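PDB 6YXQ: activating signal cointegrator 1 complex subunit 2 from Homo sapiens, which binds polyubiquitin chains and, within the ASCC complex, recruits ASCC3 and ALKBH3 to sites of DNA alkylation damage. Local coordinates for residues Phe158-Pro163 / Pro192-Asp197. Sequence-based numbering, arbitrary orientation.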
loop_
_atom_site.group_PDB
_atom_site.type_symbol
_atom_site.label_atom_id
_atom_site.label_comp_id
_atom_site.label_asym_id
_atom_site.label_seq_id
_atom_site.Cartn_x
_atom_site.Cartn_y
_atom_site.Cartn_z
ATOM N N PHE B 158 -14.663 -6.982 5.353
ATOM C CA PHE B 158 -13.198 -7.038 5.531
ATOM C C PHE B 158 -12.476 -5.973 4.705
ATOM O O PHE B 158 -11.295 -6.116 4.365
ATOM C CB PHE B 158 -12.641 -8.431 5.208
ATOM C CG PHE B 158 -12.819 -9.434 6.320
ATOM C CD1 PHE B 158 -11.994 -9.408 7.440
ATOM C CD2 PHE B 158 -13.819 -10.392 6.253
ATOM C CE1 PHE B 158 -12.164 -10.323 8.470
ATOM C CE2 PHE B 158 -13.993 -11.310 7.280
ATOM C CZ PHE B 158 -13.164 -11.276 8.390
ATOM N N LEU B 159 -13.178 -4.875 4.408
ATOM C CA LEU B 159 -12.596 -3.801 3.607
ATOM C C LEU B 159 -11.436 -3.138 4.330
ATOM O O LEU B 159 -10.484 -2.671 3.697
ATOM C CB LEU B 159 -13.665 -2.761 3.266
ATOM C CG LEU B 159 -14.857 -3.221 2.423
ATOM C CD1 LEU B 159 -15.724 -2.036 2.016
ATOM C CD2 LEU B 159 -14.390 -3.987 1.192
ATOM N N PHE B 160 -11.505 -3.070 5.658
ATOM C CA PHE B 160 -10.438 -2.500 6.471
ATOM C C PHE B 160 -10.137 -3.468 7.605
ATOM O O PHE B 160 -10.990 -3.710 8.464
ATOM C CB PHE B 160 -10.820 -1.122 7.016
ATOM C CG PHE B 160 -10.706 -0.003 6.006
ATOM C CD1 PHE B 160 -9.497 0.634 5.785
ATOM C CD2 PHE B 160 -11.816 0.425 5.298
ATOM C CE1 PHE B 160 -9.394 1.665 4.870
ATOM C CE2 PHE B 160 -11.720 1.458 4.383
ATOM C CZ PHE B 160 -10.507 2.076 4.167
ATOM N N ASP B 161 -8.945 -4.048 7.585
ATOM C CA ASP B 161 -8.405 -4.755 8.728
ATOM C C ASP B 161 -7.672 -3.764 9.620
ATOM O O ASP B 161 -7.574 -2.572 9.322
ATOM C CB ASP B 161 -7.446 -5.852 8.280
ATOM C CG ASP B 161 -8.154 -7.098 7.840
ATOM O OD1 ASP B 161 -9.368 -7.210 8.104
ATOM O OD2 ASP B 161 -7.492 -7.971 7.236
ATOM N N ILE B 162 -7.129 -4.263 10.722
ATOM C CA ILE B 162 -6.117 -3.509 11.450
ATOM C C ILE B 162 -4.789 -3.652 10.707
ATOM O O ILE B 162 -4.106 -2.638 10.498
ATOM C CB ILE B 162 -6.018 -3.958 12.917
ATOM C CG1 ILE B 162 -7.183 -3.383 13.718
ATOM C CG2 ILE B 162 -4.710 -3.486 13.526
ATOM C CD1 ILE B 162 -7.158 -1.861 13.845
ATOM N N PRO B 163 -4.375 -4.857 10.275
ATOM C CA PRO B 163 -3.154 -4.936 9.455
ATOM C C PRO B 163 -3.185 -4.043 8.229
ATOM O O PRO B 163 -2.183 -3.384 7.927
ATOM C CB PRO B 163 -3.083 -6.420 9.074
ATOM C CG PRO B 163 -3.764 -7.117 10.168
ATOM C CD PRO B 163 -4.856 -6.206 10.639
ATOM N N PRO B 192 -16.382 2.422 15.317
ATOM C CA PRO B 192 -15.414 2.424 16.418
ATOM C C PRO B 192 -14.960 1.043 16.851
ATOM O O PRO B 192 -14.069 0.951 17.706
ATOM C CB PRO B 192 -16.173 3.131 17.551
ATOM C CG PRO B 192 -17.378 3.767 16.896
ATOM C CD PRO B 192 -17.710 2.881 15.753
ATOM N N SER B 193 -15.522 -0.029 16.294
ATOM C CA SER B 193 -15.106 -1.360 16.718
ATOM C C SER B 193 -13.696 -1.698 16.266
ATOM O O SER B 193 -13.149 -2.714 16.708
ATOM C CB SER B 193 -16.097 -2.414 16.220
ATOM O OG SER B 193 -17.306 -2.363 16.969
ATOM N N TYR B 194 -13.093 -0.867 15.413
ATOM C CA TYR B 194 -11.689 -1.052 15.068
ATOM C C TYR B 194 -10.792 -0.848 16.285
ATOM O O TYR B 194 -9.792 -1.560 16.449
ATOM C CB TYR B 194 -11.306 -0.104 13.933
ATOM C CG TYR B 194 -11.867 -0.545 12.605
ATOM C CD1 TYR B 194 -11.553 -1.789 12.086
ATOM C CD2 TYR B 194 -12.728 0.269 11.882
ATOM C CE1 TYR B 194 -12.066 -2.205 10.883
ATOM C CE2 TYR B 194 -13.250 -0.142 10.673
ATOM C CZ TYR B 194 -12.910 -1.379 10.180
ATOM O OH TYR B 194 -13.405 -1.799 8.972
ATOM N N TYR B 195 -11.143 0.109 17.152
ATOM C CA TYR B 195 -10.488 0.239 18.452
ATOM C C TYR B 195 -10.391 -1.117 19.147
ATOM O O TYR B 195 -9.298 -1.586 19.494
ATOM C CB TYR B 195 -11.259 1.227 19.330
ATOM C CG TYR B 195 -11.039 2.695 19.020
ATOM C CD1 TYR B 195 -9.789 3.279 19.161
ATOM C CD2 TYR B 195 -12.091 3.503 18.617
ATOM C CE1 TYR B 195 -9.593 4.621 18.892
ATOM C CE2 TYR B 195 -11.904 4.843 18.348
ATOM C CZ TYR B 195 -10.654 5.399 18.488
ATOM O OH TYR B 195 -10.470 6.735 18.222
ATOM N N SER B 196 -11.544 -1.767 19.338
ATOM C CA SER B 196 -11.566 -3.117 19.894
ATOM C C SER B 196 -10.676 -4.054 19.094
ATOM O O SER B 196 -9.874 -4.802 19.666
ATOM C CB SER B 196 -13.002 -3.650 19.943
ATOM O OG SER B 196 -13.909 -2.651 20.369
ATOM N N ASP B 197 -10.805 -4.024 17.764
ATOM C CA ASP B 197 -9.904 -4.794 16.918
ATOM C C ASP B 197 -8.461 -4.541 17.329
ATOM O O ASP B 197 -7.724 -5.468 17.697
ATOM C CB ASP B 197 -10.123 -4.429 15.450
ATOM C CG ASP B 197 -11.182 -5.285 14.786
ATOM O OD1 ASP B 197 -12.056 -5.827 15.504
ATOM O OD2 ASP B 197 -11.127 -5.419 13.543
#
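Tyr-194 reaches from the first turn of helix 193-216 to the extended backbone at Phe-160, and its hydroxyl donates a hydrogen bond to the carbonyl oxygen there (OH of Tyr-194 to O of Phe-160, 3.1 Å). The angle at that oxygen, C=O to donor, is 122°, and the donor is tilted 17° from the carbonyl plane. The same oxygen also lies at the edge of the tyrosine ring, near its plane and beside CE1, so ring rim and hydroxyl address one carbonyl together. On the apolar side, CB of Phe-160 packs against CZ of Tyr-194 at 3.8 Å; the phenylalanine ring turns off from the contact, and the hydroxyl approaches it at a slant. A phenylalanine in place of Tyr-194 would probably keep much of the ring packing but leave the buried carbonyl of Phe-160 without its hydroxyl donor.

Further along, Ile-162 provides the second point of attachment. Its CG1 stands beside the backbone N (chi1 -77°), anti to the carbonyl carbon, and meets CB of Asp-197 at 3.6 Å, while CD1 extends to the backbone O of Tyr-194 at 3.7 Å. Asp-197 therefore contributes its methylene here, the two side chains passing at an angle; one carboxylate oxygen, OD1, is hydrogen-bonded to the hydroxyl of Tyr-155.

The contact joins the linker and opening turn of helix 162-172 to the start of helix 193-216, in the largely helical N-terminal part of ASCC2, which binds ASCC3 in this complex. Helix 147-156 backs the junction: Leu-154 touches both Phe-160 and Tyr-194, and the ring of Tyr-155 meets that of Tyr-194. Next to Ile-162, Pro-163 packs on Leu-14 of the ASCC3 chain, placing this buried junction of loop and helix ends beside the interface.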